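Local atomic coordinates of probable fatty acyl-CoA transferase Rv3272 (Mycobacterium tuberculosis, PDB entry 5YX6), a protein that binds fatty acyl-CoAs, palmitoyl-CoA most tightly, and is probably a family III CoA transferase of fatty acid metabolism. Residues A[36-41]-A[71-76]; A[99-104]-A[125-130]. All blocks are in the same frame, centred on the assembly; numbering follows the deposited sequence.

Interaction 1: A[36-41]-A[71-76]; sequences AEVIKV and RGKKSV
K40 and K74 sit at the middle of a parallel strand pairing. K40 N donates to K74 O at 2.7 Å. Two further bonds flank it: K74 N to V38 O at 3.0 Å and V76 N to K40 O at 3.0 Å. Before the direct bonds begin, a water bridges V38 N and G72 O.

On the face with I39 and V41, V76 takes both as neighbours. Its CG1 meets I39 CG2 at 3.9 Å, and its CG2 meets V41 CG2 at 4.0 Å. Nearby, the extended K74 chain reaches back to E37. K74 NZ meets the anti lone pair of E37 OE2 at 3.1 Å, while E37 OE1 pairs with R14. F390 of helix 387-390 packs on this face.

The K73 chain lies alongside V38 and points the same way, its CD 4.0 Å from V38 CG1. K40 bends at chi3 (80°) and chi4 and crosses K73. K40 NZ and K73 NZ lie 4.6 Å apart, and each has its own partners: E47 and N70 for K40, D17, N69 O and P25 O for K73. These acceptors probably offset the repulsion between the two lysines and let both charges be buried.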
loop_
_atom_site.group_PDB
_atom_site.type_symbol
_atom_site.label_atom_id
_atom_site.label_comp_id
_atom_site.label_asym_id
_atom_site.label_seq_id
_atom_site.Cartn_x
_atom_site.Cartn_y
_atom_site.Cartn_z
ATOM N N ALA A 36 -2.116 -15.600 -14.983
ATOM C CA ALA A 36 -3.217 -16.471 -14.567
ATOM C C ALA A 36 -4.454 -16.253 -15.432
ATOM O O ALA A 36 -4.668 -15.167 -15.966
ATOM C CB ALA A 36 -3.559 -16.231 -13.105
ATOM N N GLU A 37 -5.251 -17.301 -15.595
ATOM C CA GLU A 37 -6.574 -17.159 -16.179
ATOM C C GLU A 37 -7.538 -16.791 -15.066
ATOM O O GLU A 37 -7.841 -17.615 -14.212
ATOM C CB GLU A 37 -7.017 -18.448 -16.872
ATOM C CG GLU A 37 -8.469 -18.433 -17.351
ATOM C CD GLU A 37 -8.892 -19.733 -18.040
ATOM O OE1 GLU A 37 -8.737 -20.816 -17.432
ATOM O OE2 GLU A 37 -9.391 -19.674 -19.185
ATOM N N VAL A 38 -8.026 -15.557 -15.080
ATOM C CA VAL A 38 -8.886 -15.070 -14.012
ATOM C C VAL A 38 -10.312 -14.868 -14.500
ATOM O O VAL A 38 -10.571 -14.090 -15.408
ATOM C CB VAL A 38 -8.355 -13.748 -13.425
ATOM C CG1 VAL A 38 -9.339 -13.179 -12.414
ATOM C CG2 VAL A 38 -6.976 -13.961 -12.804
ATOM N N ILE A 39 -11.240 -15.587 -13.889
ATOM C CA ILE A 39 -12.627 -15.576 -14.327
ATOM C C ILE A 39 -13.477 -14.788 -13.346
ATOM O O ILE A 39 -13.643 -15.207 -12.197
ATOM C CB ILE A 39 -13.198 -17.006 -14.448
ATOM C CG1 ILE A 39 -12.346 -17.847 -15.392
ATOM C CG2 ILE A 39 -14.653 -16.970 -14.901
ATOM C CD1 ILE A 39 -12.799 -19.284 -15.465
ATOM N N LYS A 40 -13.976 -13.636 -13.794
ATOM C CA LYS A 40 -14.900 -12.830 -13.004
ATOM C C LYS A 40 -16.244 -13.535 -12.907
ATOM O O LYS A 40 -16.721 -14.093 -13.886
ATOM C CB LYS A 40 -15.103 -11.442 -13.616
ATOM C CG LYS A 40 -14.000 -10.451 -13.388
ATOM C CD LYS A 40 -14.425 -9.075 -13.882
ATOM C CE LYS A 40 -15.322 -8.347 -12.877
ATOM N NZ LYS A 40 -14.617 -8.030 -11.596
ATOM N N VAL A 41 -16.839 -13.510 -11.723
ATOM C CA VAL A 41 -18.201 -13.969 -11.533
ATOM C C VAL A 41 -19.078 -12.756 -11.214
ATOM O O VAL A 41 -18.943 -12.156 -10.151
ATOM C CB VAL A 41 -18.293 -15.014 -10.405
ATOM C CG1 VAL A 41 -19.747 -15.417 -10.149
ATOM C CG2 VAL A 41 -17.419 -16.243 -10.737
ATOM N N ARG A 71 -8.822 -5.851 -17.080
ATOM C CA ARG A 71 -8.313 -6.137 -18.407
ATOM C C ARG A 71 -7.784 -7.567 -18.479
ATOM O O ARG A 71 -7.124 -8.039 -17.554
ATOM C CB ARG A 71 -7.236 -5.118 -18.777
ATOM C CG ARG A 71 -7.767 -3.694 -18.837
ATOM C CD ARG A 71 -6.675 -2.649 -18.840
ATOM N NE ARG A 71 -5.889 -2.690 -17.608
ATOM C CZ ARG A 71 -4.657 -3.178 -17.515
ATOM N NH1 ARG A 71 -4.028 -3.174 -16.348
ATOM N NH2 ARG A 71 -4.056 -3.673 -18.586
ATOM N N GLY A 72 -8.123 -8.274 -19.553
ATOM C CA GLY A 72 -7.594 -9.607 -19.777
ATOM C C GLY A 72 -8.300 -10.642 -18.927
ATOM O O GLY A 72 -7.911 -11.807 -18.900
ATOM N N LYS A 73 -9.328 -10.220 -18.205
ATOM C CA LYS A 73 -10.118 -11.170 -17.445
ATOM C C LYS A 73 -11.208 -11.778 -18.315
ATOM O O LYS A 73 -11.505 -11.274 -19.400
ATOM C CB LYS A 73 -10.723 -10.514 -16.213
ATOM C CG LYS A 73 -9.696 -10.166 -15.157
ATOM C CD LYS A 73 -10.356 -9.590 -13.918
ATOM C CE LYS A 73 -9.335 -9.052 -12.920
ATOM N NZ LYS A 73 -10.035 -8.527 -11.708
ATOM N N LYS A 74 -11.766 -12.890 -17.851
ATOM C CA LYS A 74 -12.950 -13.467 -18.458
ATOM C C LYS A 74 -14.152 -13.248 -17.560
ATOM O O LYS A 74 -14.001 -12.920 -16.384
ATOM C CB LYS A 74 -12.715 -14.946 -18.762
ATOM C CG LYS A 74 -11.479 -15.094 -19.613
ATOM C CD LYS A 74 -11.279 -16.465 -20.191
ATOM C CE LYS A 74 -10.063 -16.447 -21.112
ATOM N NZ LYS A 74 -9.729 -17.792 -21.663
ATOM N N SER A 75 -15.348 -13.415 -18.114
ATOM C CA SER A 75 -16.561 -13.142 -17.362
ATOM C C SER A 75 -17.641 -14.201 -17.533
ATOM O O SER A 75 -17.920 -14.664 -18.646
ATOM C CB SER A 75 -17.127 -11.767 -17.759
ATOM O OG SER A 75 -18.333 -11.475 -17.064
ATOM N N VAL A 76 -18.232 -14.591 -16.409
ATOM C CA VAL A 76 -19.438 -15.387 -16.430
ATOM C C VAL A 76 -20.481 -14.584 -15.673
ATOM O O VAL A 76 -20.172 -13.883 -14.705
ATOM C CB VAL A 76 -19.262 -16.818 -15.830
ATOM C CG1 VAL A 76 -18.169 -17.577 -16.577
ATOM C CG2 VAL A 76 -18.978 -16.772 -14.333
HETATM O O HOH W 1 -7.791 -14.377 -17.553
#

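Interaction 2: A[99-104]-A[125-130]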
loop_
_atom_site.group_PDB
_atom_site.type_symbol
_atom_site.label_atom_id
_atom_site.label_comp_id
_atom_site.label_asym_id
_atom_site.label_seq_id
_atom_site.Cartn_x
_atom_site.Cartn_y
_atom_site.Cartn_z
ATOM N N VAL A 99 -9.928 -19.443 -5.391
ATOM C CA VAL A 99 -11.136 -18.637 -5.315
ATOM C C VAL A 99 -10.844 -17.327 -4.566
ATOM O O VAL A 99 -10.273 -17.353 -3.473
ATOM C CB VAL A 99 -12.284 -19.409 -4.621
ATOM C CG1 VAL A 99 -13.422 -18.471 -4.250
ATOM C CG2 VAL A 99 -12.770 -20.521 -5.524
ATOM N N LEU A 100 -11.216 -16.196 -5.169
ATOM C CA LEU A 100 -11.133 -14.874 -4.535
ATOM C C LEU A 100 -12.520 -14.385 -4.193
ATOM O O LEU A 100 -13.388 -14.317 -5.067
ATOM C CB LEU A 100 -10.475 -13.838 -5.439
ATOM C CG LEU A 100 -9.026 -13.977 -5.872
ATOM C CD1 LEU A 100 -8.633 -12.757 -6.676
ATOM C CD2 LEU A 100 -8.172 -14.107 -4.635
ATOM N N GLU A 101 -12.745 -14.049 -2.929
ATOM C CA GLU A 101 -14.056 -13.558 -2.514
ATOM C C GLU A 101 -13.985 -12.332 -1.593
ATOM O O GLU A 101 -13.125 -12.260 -0.719
ATOM C CB GLU A 101 -14.810 -14.692 -1.827
ATOM C CG GLU A 101 -16.120 -14.266 -1.228
ATOM C CD GLU A 101 -16.036 -14.004 0.263
ATOM O OE1 GLU A 101 -15.296 -14.735 0.961
ATOM O OE2 GLU A 101 -16.725 -13.077 0.732
ATOM N N ALA A 102 -14.908 -11.387 -1.777
ATOM C CA ALA A 102 -14.908 -10.147 -1.002
ATOM C C ALA A 102 -16.305 -9.705 -0.548
ATOM O O ALA A 102 -16.562 -8.512 -0.387
ATOM C CB ALA A 102 -14.246 -9.035 -1.801
ATOM N N PHE A 103 -17.208 -10.656 -0.348
ATOM C CA PHE A 103 -18.493 -10.335 0.252
ATOM C C PHE A 103 -18.269 -10.116 1.738
ATOM O O PHE A 103 -17.197 -10.429 2.255
ATOM C CB PHE A 103 -19.519 -11.451 0.033
ATOM C CG PHE A 103 -19.812 -11.732 -1.412
ATOM C CD1 PHE A 103 -20.254 -10.726 -2.252
ATOM C CD2 PHE A 103 -19.649 -13.011 -1.927
ATOM C CE1 PHE A 103 -20.520 -10.980 -3.578
ATOM C CE2 PHE A 103 -19.913 -13.276 -3.256
ATOM C CZ PHE A 103 -20.349 -12.255 -4.083
ATOM N N ARG A 104 -19.257 -9.549 2.420
ATOM C CA ARG A 104 -19.162 -9.409 3.867
ATOM C C ARG A 104 -19.231 -10.813 4.468
ATOM O O ARG A 104 -19.837 -11.709 3.872
ATOM C CB ARG A 104 -20.277 -8.506 4.414
ATOM C CG ARG A 104 -21.633 -9.192 4.533
ATOM C CD ARG A 104 -22.696 -8.207 4.974
ATOM N NE ARG A 104 -22.936 -7.183 3.963
ATOM C CZ ARG A 104 -23.828 -6.206 4.090
ATOM N NH1 ARG A 104 -24.556 -6.112 5.196
ATOM N NH2 ARG A 104 -23.981 -5.315 3.116
ATOM N N LEU A 125 -7.592 -26.574 -3.801
ATOM C CA LEU A 125 -8.151 -25.234 -3.918
ATOM C C LEU A 125 -7.681 -24.278 -2.821
ATOM O O LEU A 125 -7.813 -24.546 -1.629
ATOM C CB LEU A 125 -9.677 -25.294 -3.920
ATOM C CG LEU A 125 -10.344 -23.941 -4.152
ATOM C CD1 LEU A 125 -9.989 -23.423 -5.532
ATOM C CD2 LEU A 125 -11.840 -24.073 -4.002
ATOM N N ILE A 126 -7.134 -23.152 -3.258
ATOM C CA ILE A 126 -6.781 -22.064 -2.369
ATOM C C ILE A 126 -7.967 -21.108 -2.282
ATOM O O ILE A 126 -8.574 -20.756 -3.297
ATOM C CB ILE A 126 -5.507 -21.360 -2.862
ATOM C CG1 ILE A 126 -4.318 -22.294 -2.649
ATOM C CG2 ILE A 126 -5.290 -20.034 -2.146
ATOM C CD1 ILE A 126 -3.181 -22.066 -3.582
ATOM N N TYR A 127 -8.333 -20.741 -1.060
ATOM C CA TYR A 127 -9.507 -19.909 -0.816
ATOM C C TYR A 127 -9.094 -18.589 -0.170
ATOM O O TYR A 127 -8.526 -18.591 0.909
ATOM C CB TYR A 127 -10.493 -20.658 0.082
ATOM C CG TYR A 127 -11.926 -20.198 -0.005
ATOM C CD1 TYR A 127 -12.341 -19.020 0.607
ATOM C CD2 TYR A 127 -12.874 -20.961 -0.671
ATOM C CE1 TYR A 127 -13.660 -18.609 0.539
ATOM C CE2 TYR A 127 -14.190 -20.558 -0.747
ATOM C CZ TYR A 127 -14.580 -19.386 -0.141
ATOM O OH TYR A 127 -15.899 -18.992 -0.216
ATOM N N ALA A 128 -9.365 -17.468 -0.830
ATOM C CA ALA A 128 -8.906 -16.174 -0.333
ATOM C C ALA A 128 -10.053 -15.198 -0.052
ATOM O O ALA A 128 -10.878 -14.946 -0.925
ATOM C CB ALA A 128 -7.914 -15.559 -1.325
ATOM N N ARG A 129 -10.092 -14.649 1.161
ATOM C CA ARG A 129 -11.160 -13.736 1.586
ATOM C C ARG A 129 -10.665 -12.323 1.900
ATOM O O ARG A 129 -9.751 -12.135 2.707
ATOM C CB ARG A 129 -11.887 -14.305 2.802
ATOM C CG ARG A 129 -12.043 -15.813 2.729
ATOM C CD ARG A 129 -12.978 -16.360 3.781
ATOM N NE ARG A 129 -14.372 -16.039 3.499
ATOM C CZ ARG A 129 -15.398 -16.621 4.101
ATOM N NH1 ARG A 129 -16.639 -16.276 3.784
ATOM N NH2 ARG A 129 -15.180 -17.563 5.009
ATOM N N LEU A 130 -11.266 -11.337 1.244
ATOM C CA LEU A 130 -10.985 -9.929 1.516
ATOM C C LEU A 130 -12.189 -9.257 2.177
ATOM O O LEU A 130 -13.280 -9.255 1.617
ATOM C CB LEU A 130 -10.606 -9.206 0.227
ATOM C CG LEU A 130 -10.330 -7.705 0.330
ATOM C CD1 LEU A 130 -9.200 -7.431 1.290
ATOM C CD2 LEU A 130 -9.990 -7.149 -1.043
HETATM O O HOH W 2 -18.491 -14.366 2.311
HETATM O O HOH W 3 -15.594 -12.922 3.413
#
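E101 and R129 form a salt bridge between neighbouring parallel strands. R129 NE donates to E101 OE1 at 3.0 Å, nearly along the carboxylate C-O axis and 18° out of the guanidinium plane. The two flat groups are turned 70° against each other, and the NE bond goes to OE1 alone. A bend at chi2 (-99°) turns the E101 carboxylate to R129. E101 OE2 takes a weak bond from F103 N and a bond from a water. Another water accepts from R129 NH1 at the guanidinium edge, and R129 NH2 pairs with E109.

Four backbone bonds join the strands. V99 N donates to I126 O, A128 N to V99 O, E101 N to A128 O, and L130 N to E101 O, all between 2.8 and 2.9 Å. Past the last, A102 CA makes a CH contact with L130 O at 3.2 Å. The pairing belongs to the parallel sheet of the Rossmann-fold domain, as part of a beta-alpha-beta crossover that runs through helices 107-110 and 115-121.

Apolar contacts occupy both faces. V99 CG1 lies over one face of the Y127 ring, offset toward its rim, 4.1 Å from CE2. V99 CG2 meets L125 CD2 at 4.0 Å. Y127 OH bonds to L113 O, which ties the ring to the crossover. On the other face, L100 CD2 presses on A128 CB at 3.6 Å, and V186 of helix 173-196 touches both.

In the fold
Both interactions are buried pairings in one six-stranded parallel sheet, and strand 14-17 runs between them. Their centres are 15 Å apart and they do not touch. Interaction 1 lies at an outer edge of the sheet within the chain, since 74-77 is an outermost strand. Three lysines set its polar chemistry, and their charges are met by acidic and carbonyl partners. Interaction 2 lies inside the sheet, with strand 201-205 beyond it. Its core is apolar side chains between helices, and its one salt bridge falls near the C-terminal strand ends. At that end the side chain of L130 is about 7 Å from that of D175, the inferred nucleophile, whereas interaction 1 lies away from the annotated sites.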